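Local structure of glutamine cyclotransferase (Tannerella forsythia, 6QRO) at residues L143-A146 with R147-A151; E307-L310 with N311-N315. The protein probably catalyses, as a zinc-dependent type II glutaminyl cyclase, the cyclisation of N-terminal glutamine in peptides to pyroglutamate. All coordinates share one frame; numbering follows the deposited sequence.

Interaction 1: L143-A146 with R147-A151; sequences LEIA and RQIQA
E144 and R147 form an i to i+3 salt bridge on the last turns of helix 132-151, a helix packed against the central sheet of the α/β zinc-exopeptidase fold. R147 NE reaches E144 OE2 at 2.6 Å, with an N-H...O angle of 160°. The oxygen lies near the guanidinium plane and is met on its syn side, 25° out of the carboxylate plane, while the carboxylate and guanidinium planes stand 44° apart. NE carries most of the grip on OE2, and R147 NH2 adds only a weak bond to E144 OE2 at 3.1 Å. E144 starts with CG anti to the backbone N and then bends at chi2, which carries its carboxylate forward along the helix toward R147. On another side of the helix, I145 CG2 meets I149 CD1 at 4.1 Å, a loose apolar contact one turn apart. Further out, S33 OG hydrogen-bonds E144 OE2, tying the carboxylate to helix 31-43. I145 and I149 pack on helix 299-314 and A146 on F96 of strand 86-96. The backbone beneath stays α-helical: I149 N donates to I145 O at 2.8 Å.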
loop_
_atom_site.group_PDB
_atom_site.type_symbol
_atom_site.label_atom_id
_atom_site.label_comp_id
_atom_site.label_asym_id
_atom_site.label_seq_id
_atom_site.Cartn_x
_atom_site.Cartn_y
_atom_site.Cartn_z
ATOM N N LEU A 143 0.891 7.914 -5.802
ATOM C CA LEU A 143 1.118 9.350 -5.921
ATOM C C LEU A 143 1.252 9.786 -7.376
ATOM O O LEU A 143 0.735 10.842 -7.766
ATOM C CB LEU A 143 2.374 9.729 -5.138
ATOM C CG LEU A 143 2.176 9.866 -3.633
ATOM C CD1 LEU A 143 3.501 10.129 -2.909
ATOM C CD2 LEU A 143 1.227 11.027 -3.430
ATOM N N GLU A 144 1.961 9.000 -8.186
ATOM C CA GLU A 144 2.059 9.281 -9.616
ATOM C C GLU A 144 0.719 9.034 -10.321
ATOM O O GLU A 144 0.347 9.776 -11.240
ATOM C CB GLU A 144 3.192 8.435 -10.212
ATOM C CG GLU A 144 3.347 8.457 -11.719
ATOM C CD GLU A 144 3.604 9.859 -12.258
ATOM O OE1 GLU A 144 3.430 10.059 -13.478
ATOM O OE2 GLU A 144 3.998 10.754 -11.474
ATOM N N ILE A 145 -0.023 7.997 -9.908
ATOM C CA ILE A 145 -1.379 7.793 -10.427
ATOM C C ILE A 145 -2.228 9.040 -10.220
ATOM O O ILE A 145 -2.966 9.462 -11.115
ATOM C CB ILE A 145 -2.038 6.559 -9.792
ATOM C CG1 ILE A 145 -1.263 5.296 -10.160
ATOM C CG2 ILE A 145 -3.515 6.463 -10.196
ATOM C CD1 ILE A 145 -2.047 4.032 -9.975
ATOM N N ALA A 146 -2.167 9.628 -9.023
ATOM C CA ALA A 146 -2.911 10.856 -8.768
ATOM C C ALA A 146 -2.520 11.941 -9.758
ATOM O O ALA A 146 -3.371 12.691 -10.250
ATOM C CB ALA A 146 -2.663 11.325 -7.333
ATOM N N ARG A 147 -1.227 12.033 -10.059
ATOM C CA ARG A 147 -0.755 12.995 -11.040
ATOM C C ARG A 147 -1.352 12.692 -12.410
ATOM O O ARG A 147 -1.902 13.577 -13.071
ATOM C CB ARG A 147 0.769 12.968 -11.071
ATOM C CG ARG A 147 1.386 14.331 -11.139
ATOM C CD ARG A 147 2.856 14.239 -10.818
ATOM N NE ARG A 147 3.487 13.333 -11.751
ATOM C CZ ARG A 147 4.048 13.716 -12.884
ATOM N NH1 ARG A 147 4.063 15.004 -13.203
ATOM N NH2 ARG A 147 4.589 12.809 -13.690
ATOM N N GLN A 148 -1.301 11.426 -12.821
ATOM C CA GLN A 148 -1.804 11.043 -14.136
ATOM C C GLN A 148 -3.309 11.251 -14.270
ATOM O O GLN A 148 -3.785 11.662 -15.334
ATOM C CB GLN A 148 -1.437 9.591 -14.443
ATOM C CG GLN A 148 0.054 9.347 -14.445
ATOM C CD GLN A 148 0.811 10.327 -15.331
ATOM O OE1 GLN A 148 0.325 10.747 -16.378
ATOM N NE2 GLN A 148 2.003 10.708 -14.900
ATOM N N ILE A 149 -4.088 10.960 -13.229
ATOM C CA ILE A 149 -5.527 11.092 -13.424
ATOM C C ILE A 149 -6.001 12.536 -13.303
ATOM O O ILE A 149 -7.071 12.865 -13.828
ATOM C CB ILE A 149 -6.280 10.110 -12.507
ATOM C CG1 ILE A 149 -6.028 10.381 -11.030
ATOM C CG2 ILE A 149 -5.935 8.670 -12.878
ATOM C CD1 ILE A 149 -6.527 9.246 -10.145
ATOM N N GLN A 150 -5.205 13.431 -12.711
ATOM C CA GLN A 150 -5.504 14.857 -12.834
ATOM C C GLN A 150 -5.256 15.356 -14.256
ATOM O O GLN A 150 -5.988 16.226 -14.750
ATOM C CB GLN A 150 -4.683 15.670 -11.838
ATOM C CG GLN A 150 -5.043 17.146 -11.855
ATOM C CD GLN A 150 -4.015 18.006 -11.173
ATOM O OE1 GLN A 150 -2.847 17.634 -11.065
ATOM N NE2 GLN A 150 -4.442 19.167 -10.701
ATOM N N ALA A 151 -4.229 14.817 -14.929
ATOM C CA ALA A 151 -3.875 15.264 -16.272
ATOM C C ALA A 151 -4.833 14.711 -17.326
ATOM O O ALA A 151 -5.082 15.367 -18.345
ATOM C CB ALA A 151 -2.438 14.856 -16.590
#

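Interaction 2: E307-L310 with N311-N315; sequences ETIL and NVIYN
I309 O, near the C-terminal end of helix 299-314, accepts I313 N at 3.0 Å, the shortest hydrogen bond between 307-310 and 311-315. I313 CG1, set between its backbone N and carbonyl carbon (chi1 55°), lies 3.1 Å from I309 O. One residue on, L310 O takes a longer bond from Y314 N at 3.3 Å, and Y314 CD2 comes within 3.0 Å of L310 O, which lies in the ring plane at the ring's edge. Y314 CG sits beside the backbone N (chi1 -81°), and this folds the ring back along the preceding turn. There L310 and Y314 run side by side, with L310 CD2 at 3.9 Å from Y314 CE2. The same methyl meets I313 CD1 at 3.8 Å. At the helix end N315 ND2 donates to N311 O at 2.5 Å (171°), and N315 N adds a weak bond to that oxygen. L310 also packs on I145 and Q148 of helix 132-151, V312 faces A236 of helix 227-239, and K152 makes a cation-pi contact with Y314. The N315 amide aside, the side chains joining these turns meet through apolar groups: the carbonyls of 307-310 are each paired along the helix, while L310 brings its methyl to I313 and the Y314 ring.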
loop_
_atom_site.group_PDB
_atom_site.type_symbol
_atom_site.label_atom_id
_atom_site.label_comp_id
_atom_site.label_asym_id
_atom_site.label_seq_id
_atom_site.Cartn_x
_atom_site.Cartn_y
_atom_site.Cartn_z
ATOM N N GLU A 307 2.007 1.098 -14.889
ATOM C CA GLU A 307 1.407 0.957 -16.214
ATOM C C GLU A 307 0.185 0.044 -16.185
ATOM O O GLU A 307 -0.831 0.334 -16.828
ATOM C CB GLU A 307 2.449 0.383 -17.176
ATOM C CG GLU A 307 3.600 1.318 -17.544
ATOM C CD GLU A 307 3.236 2.313 -18.636
ATOM O OE1 GLU A 307 2.163 2.146 -19.256
ATOM O OE2 GLU A 307 4.022 3.253 -18.876
ATOM N N THR A 308 0.253 -1.050 -15.413
ATOM C CA THR A 308 -0.848 -2.010 -15.381
ATOM C C THR A 308 -2.111 -1.413 -14.774
ATOM O O THR A 308 -3.203 -1.531 -15.340
ATOM C CB THR A 308 -0.424 -3.267 -14.620
ATOM O OG1 THR A 308 0.688 -3.862 -15.285
ATOM C CG2 THR A 308 -1.558 -4.266 -14.589
ATOM N N ILE A 309 -1.986 -0.770 -13.619
ATOM C CA ILE A 309 -3.155 -0.208 -12.952
ATOM C C ILE A 309 -3.754 0.943 -13.759
ATOM O O ILE A 309 -4.979 1.074 -13.869
ATOM C CB ILE A 309 -2.760 0.194 -11.525
ATOM C CG1 ILE A 309 -2.300 -1.060 -10.793
ATOM C CG2 ILE A 309 -3.933 0.867 -10.802
ATOM C CD1 ILE A 309 -1.725 -0.792 -9.477
ATOM N N LEU A 310 -2.909 1.806 -14.314
ATOM C CA LEU A 310 -3.405 2.879 -15.170
ATOM C C LEU A 310 -4.212 2.322 -16.345
ATOM O O LEU A 310 -5.235 2.893 -16.733
ATOM C CB LEU A 310 -2.237 3.739 -15.644
ATOM C CG LEU A 310 -1.763 4.725 -14.569
ATOM C CD1 LEU A 310 -0.690 5.613 -15.130
ATOM C CD2 LEU A 310 -2.921 5.566 -14.042
ATOM N N ASN A 311 -3.744 1.233 -16.950
ATOM C CA ASN A 311 -4.482 0.608 -18.042
ATOM C C ASN A 311 -5.861 0.118 -17.594
ATOM O O ASN A 311 -6.868 0.381 -18.265
ATOM C CB ASN A 311 -3.650 -0.548 -18.609
ATOM C CG ASN A 311 -4.269 -1.170 -19.847
ATOM O OD1 ASN A 311 -3.948 -0.789 -20.973
ATOM N ND2 ASN A 311 -5.164 -2.139 -19.640
ATOM N N VAL A 312 -5.930 -0.573 -16.439
ATOM C CA VAL A 312 -7.192 -1.173 -15.997
ATOM C C VAL A 312 -8.201 -0.103 -15.579
ATOM O O VAL A 312 -9.400 -0.225 -15.870
ATOM C CB VAL A 312 -6.966 -2.223 -14.880
ATOM C CG1 VAL A 312 -5.928 -3.258 -15.288
ATOM C CG2 VAL A 312 -6.594 -1.606 -13.545
ATOM N N ILE A 313 -7.756 0.947 -14.881
ATOM C CA ILE A 313 -8.723 1.913 -14.366
ATOM C C ILE A 313 -9.313 2.732 -15.503
ATOM O O ILE A 313 -10.494 3.087 -15.473
ATOM C CB ILE A 313 -8.116 2.807 -13.271
ATOM C CG1 ILE A 313 -6.845 3.502 -13.762
ATOM C CG2 ILE A 313 -7.924 2.003 -11.963
ATOM C CD1 ILE A 313 -6.481 4.734 -12.968
ATOM N N TYR A 314 -8.497 3.080 -16.506
ATOM C CA TYR A 314 -9.010 3.829 -17.647
ATOM C C TYR A 314 -9.857 2.942 -18.544
ATOM O O TYR A 314 -10.614 3.449 -19.381
ATOM C CB TYR A 314 -7.865 4.449 -18.442
ATOM C CG TYR A 314 -7.361 5.718 -17.821
ATOM C CD1 TYR A 314 -8.055 6.910 -17.974
ATOM C CD2 TYR A 314 -6.204 5.727 -17.063
ATOM C CE1 TYR A 314 -7.595 8.084 -17.398
ATOM C CE2 TYR A 314 -5.735 6.891 -16.475
ATOM C CZ TYR A 314 -6.433 8.068 -16.644
ATOM O OH TYR A 314 -5.957 9.226 -16.062
ATOM N N ASN A 315 -9.725 1.629 -18.401
ATOM C CA ASN A 315 -10.556 0.677 -19.115
ATOM C C ASN A 315 -11.787 0.269 -18.324
ATOM O O ASN A 315 -12.541 -0.592 -18.786
ATOM C CB ASN A 315 -9.726 -0.542 -19.525
ATOM C CG ASN A 315 -8.919 -0.280 -20.788
ATOM O OD1 ASN A 315 -9.415 -0.485 -21.900
ATOM N ND2 ASN A 315 -7.688 0.219 -20.627
#

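Overall arrangement
Interactions 1 and 2 lie at the C-terminal ends of helices 132-151 and 299-314, which pack against each other away from the zinc site; their centres are 12 Å apart. I145, I149, I309, L310 and I313 are buried, while R147, Q148, N311 and Y314 are partly exposed. I145 CD1 touches I309 CG2 at 3.8 Å, and Y314 OH packs against I149 CG2 at 3.2 Å. Interaction 1 carries an ion pair on a flank lined by F29, N30, S33 and Y37, whereas interaction 2 joins its turns by backbone bonds and apolar side chains, with the N315 amide bonded to N311 O at the end. Helix 132-151 also leans on strand 86-96, and helix 299-314 on helix 227-239.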